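Local structure of L-threonine dehydrogenase (Flavobacterium frigidimaris, 2YY7) at residues A[21-26]-A[44-49]. The protein probably oxidises L-threonine at its 3-hydroxyl with NAD as cofactor, as a member of the NAD(P)-dependent epimerase/dehydratase family. Numbering follows the deposited sequence.
Sequences KLRKLY and VNSGPF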
loop_
_atom_site.group_PDB
_atom_site.type_symbol
_atom_site.label_atom_id
_atom_site.label_comp_id
_atom_site.label_asym_id
_atom_site.label_seq_id
_atom_site.Cartn_x
_atom_site.Cartn_y
_atom_site.Cartn_z
ATOM N N LYS A 21 -24.385 -15.442 14.036
ATOM C CA LYS A 21 -23.765 -15.450 15.356
ATOM C C LYS A 21 -24.005 -14.142 16.111
ATOM O O LYS A 21 -24.320 -14.150 17.301
ATOM C CB LYS A 21 -22.265 -15.709 15.224
ATOM C CG LYS A 21 -21.524 -15.824 16.549
ATOM C CD LYS A 21 -22.035 -16.971 17.403
ATOM C CE LYS A 21 -21.237 -17.073 18.695
ATOM N NZ LYS A 21 -21.729 -18.162 19.581
ATOM N N LEU A 22 -23.860 -13.019 15.420
ATOM C CA LEU A 22 -24.078 -11.723 16.051
ATOM C C LEU A 22 -25.525 -11.592 16.532
ATOM O O LEU A 22 -25.785 -11.056 17.609
ATOM C CB LEU A 22 -23.743 -10.606 15.060
ATOM C CG LEU A 22 -22.486 -9.758 15.288
ATOM C CD1 LEU A 22 -21.462 -10.495 16.121
ATOM C CD2 LEU A 22 -21.909 -9.365 13.931
ATOM N N ARG A 23 -26.468 -12.086 15.732
ATOM C CA ARG A 23 -27.881 -12.017 16.094
ATOM C C ARG A 23 -28.217 -12.879 17.311
ATOM O O ARG A 23 -29.126 -12.550 18.075
ATOM C CB ARG A 23 -28.756 -12.407 14.894
ATOM C CG ARG A 23 -28.855 -11.284 13.862
ATOM C CD ARG A 23 -29.615 -11.676 12.611
ATOM N NE ARG A 23 -29.869 -10.504 11.776
ATOM C CZ ARG A 23 -30.253 -10.551 10.504
ATOM N NH1 ARG A 23 -30.429 -11.718 9.899
ATOM N NH2 ARG A 23 -30.468 -9.424 9.836
ATOM N N LYS A 24 -27.481 -13.973 17.495
ATOM C CA LYS A 24 -27.697 -14.851 18.639
ATOM C C LYS A 24 -27.177 -14.180 19.907
ATOM O O LYS A 24 -27.762 -14.317 20.981
ATOM C CB LYS A 24 -26.967 -16.182 18.442
ATOM C CG LYS A 24 -27.556 -17.063 17.352
ATOM C CD LYS A 24 -26.722 -18.318 17.106
ATOM C CE LYS A 24 -26.639 -19.216 18.336
ATOM N NZ LYS A 24 -25.761 -18.657 19.407
ATOM N N LEU A 25 -26.078 -13.445 19.764
ATOM C CA LEU A 25 -25.448 -12.761 20.885
ATOM C C LEU A 25 -26.091 -11.437 21.262
ATOM O O LEU A 25 -26.227 -11.135 22.445
ATOM C CB LEU A 25 -23.967 -12.502 20.587
ATOM C CG LEU A 25 -22.996 -13.670 20.411
ATOM C CD1 LEU A 25 -21.615 -13.118 20.075
ATOM C CD2 LEU A 25 -22.941 -14.508 21.684
ATOM N N TYR A 26 -26.490 -10.645 20.271
ATOM C CA TYR A 26 -27.063 -9.337 20.567
ATOM C C TYR A 26 -28.516 -9.105 20.192
ATOM O O TYR A 26 -29.049 -8.024 20.443
ATOM C CB TYR A 26 -26.213 -8.238 19.925
ATOM C CG TYR A 26 -24.756 -8.264 20.337
ATOM C CD1 TYR A 26 -23.785 -8.787 19.490
ATOM C CD2 TYR A 26 -24.350 -7.767 21.575
ATOM C CE1 TYR A 26 -22.443 -8.817 19.860
ATOM C CE2 TYR A 26 -23.006 -7.794 21.957
ATOM C CZ TYR A 26 -22.062 -8.319 21.094
ATOM O OH TYR A 26 -20.732 -8.350 21.454
ATOM N N VAL A 44 -31.099 -13.281 4.610
ATOM C CA VAL A 44 -32.009 -12.209 4.216
ATOM C C VAL A 44 -33.365 -12.290 4.925
ATOM O O VAL A 44 -33.893 -11.273 5.374
ATOM C CB VAL A 44 -32.252 -12.212 2.685
ATOM C CG1 VAL A 44 -33.257 -11.133 2.317
ATOM C CG2 VAL A 44 -30.942 -11.971 1.949
ATOM N N ASN A 45 -33.920 -13.495 5.032
ATOM C CA ASN A 45 -35.222 -13.676 5.671
ATOM C C ASN A 45 -35.191 -13.804 7.194
ATOM O O ASN A 45 -36.220 -13.641 7.847
ATOM C CB ASN A 45 -35.935 -14.906 5.095
ATOM C CG ASN A 45 -36.157 -14.811 3.599
ATOM O OD1 ASN A 45 -36.602 -13.785 3.089
ATOM N ND2 ASN A 45 -35.854 -15.890 2.888
ATOM N N SER A 46 -34.026 -14.089 7.766
ATOM C CA SER A 46 -33.937 -14.254 9.214
ATOM C C SER A 46 -33.631 -12.972 9.987
ATOM O O SER A 46 -32.987 -13.016 11.038
ATOM C CB SER A 46 -32.896 -15.325 9.558
ATOM O OG SER A 46 -31.604 -14.945 9.117
ATOM N N GLY A 47 -34.097 -11.836 9.478
ATOM C CA GLY A 47 -33.851 -10.578 10.164
ATOM C C GLY A 47 -33.858 -9.361 9.256
ATOM O O GLY A 47 -34.041 -9.491 8.046
ATOM N N PRO A 48 -33.658 -8.157 9.816
ATOM C CA PRO A 48 -33.645 -6.917 9.035
ATOM C C PRO A 48 -32.594 -6.950 7.927
ATOM O O PRO A 48 -31.408 -7.151 8.193
ATOM C CB PRO A 48 -33.333 -5.853 10.083
ATOM C CG PRO A 48 -33.939 -6.422 11.329
ATOM C CD PRO A 48 -33.501 -7.866 11.251
ATOM N N PHE A 49 -33.034 -6.753 6.689
ATOM C CA PHE A 49 -32.127 -6.753 5.545
ATOM C C PHE A 49 -32.297 -5.478 4.723
ATOM O O PHE A 49 -33.417 -5.000 4.520
ATOM C CB PHE A 49 -32.391 -7.962 4.641
ATOM C CG PHE A 49 -31.482 -8.027 3.445
ATOM C CD1 PHE A 49 -30.219 -8.602 3.546
ATOM C CD2 PHE A 49 -31.869 -7.469 2.230
ATOM C CE1 PHE A 49 -29.350 -8.620 2.449
ATOM C CE2 PHE A 49 -31.009 -7.479 1.128
ATOM C CZ PHE A 49 -29.749 -8.055 1.239
HETATM O O HOH W 1 -28.968 -14.407 10.407
#
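Arg-23 turns its CG away from its own carbonyl carbon (chi1 -77°) and then runs extended from CG to NE, which carries the guanidinium from helix 13-26 to the turn at Ser-46, Gly-47 and Pro-48. There the flat group lies against the backbone: Gly-47 CA sits over one face, 3.6 Å from Arg-23 CZ and offset toward the rim. Pro-48 O comes to the edge, in plane, with Arg-23 NH2 at 3.0 Å. Ser-46 O stands obliquely, 3.1 Å from Arg-23 NH1 but badly angled for a hydrogen bond. One water joins the side chains, accepting from Arg-23 NH1 (3.1 Å) and donating to Ser-46 OG (3.0 Å); this hydroxyl is also hydrogen-bonded to Asp-42 O, in the first residue of the short helix 42-45. A hydrogen bond from Arg-23 NH2 to Val-31 O ties the same group to the neighbouring strand 31-35. The backbone angles of Gly-47 (phi 154°, psi 179°) already call for glycine, since a CB would jam against Ser-46 O; it would also run into Arg-23 CZ. Were Arg-23 replaced by an alanine, Val-31 O would probably lose this donor and a gap would be likely to open beside Gly-47. The Arg-23 side chain, about 13 Å from the bound NAD, thus links the first helix of the Rossmann fold to the turn leading into strand 49-51, which pairs in parallel with strand 31-35 in that fold.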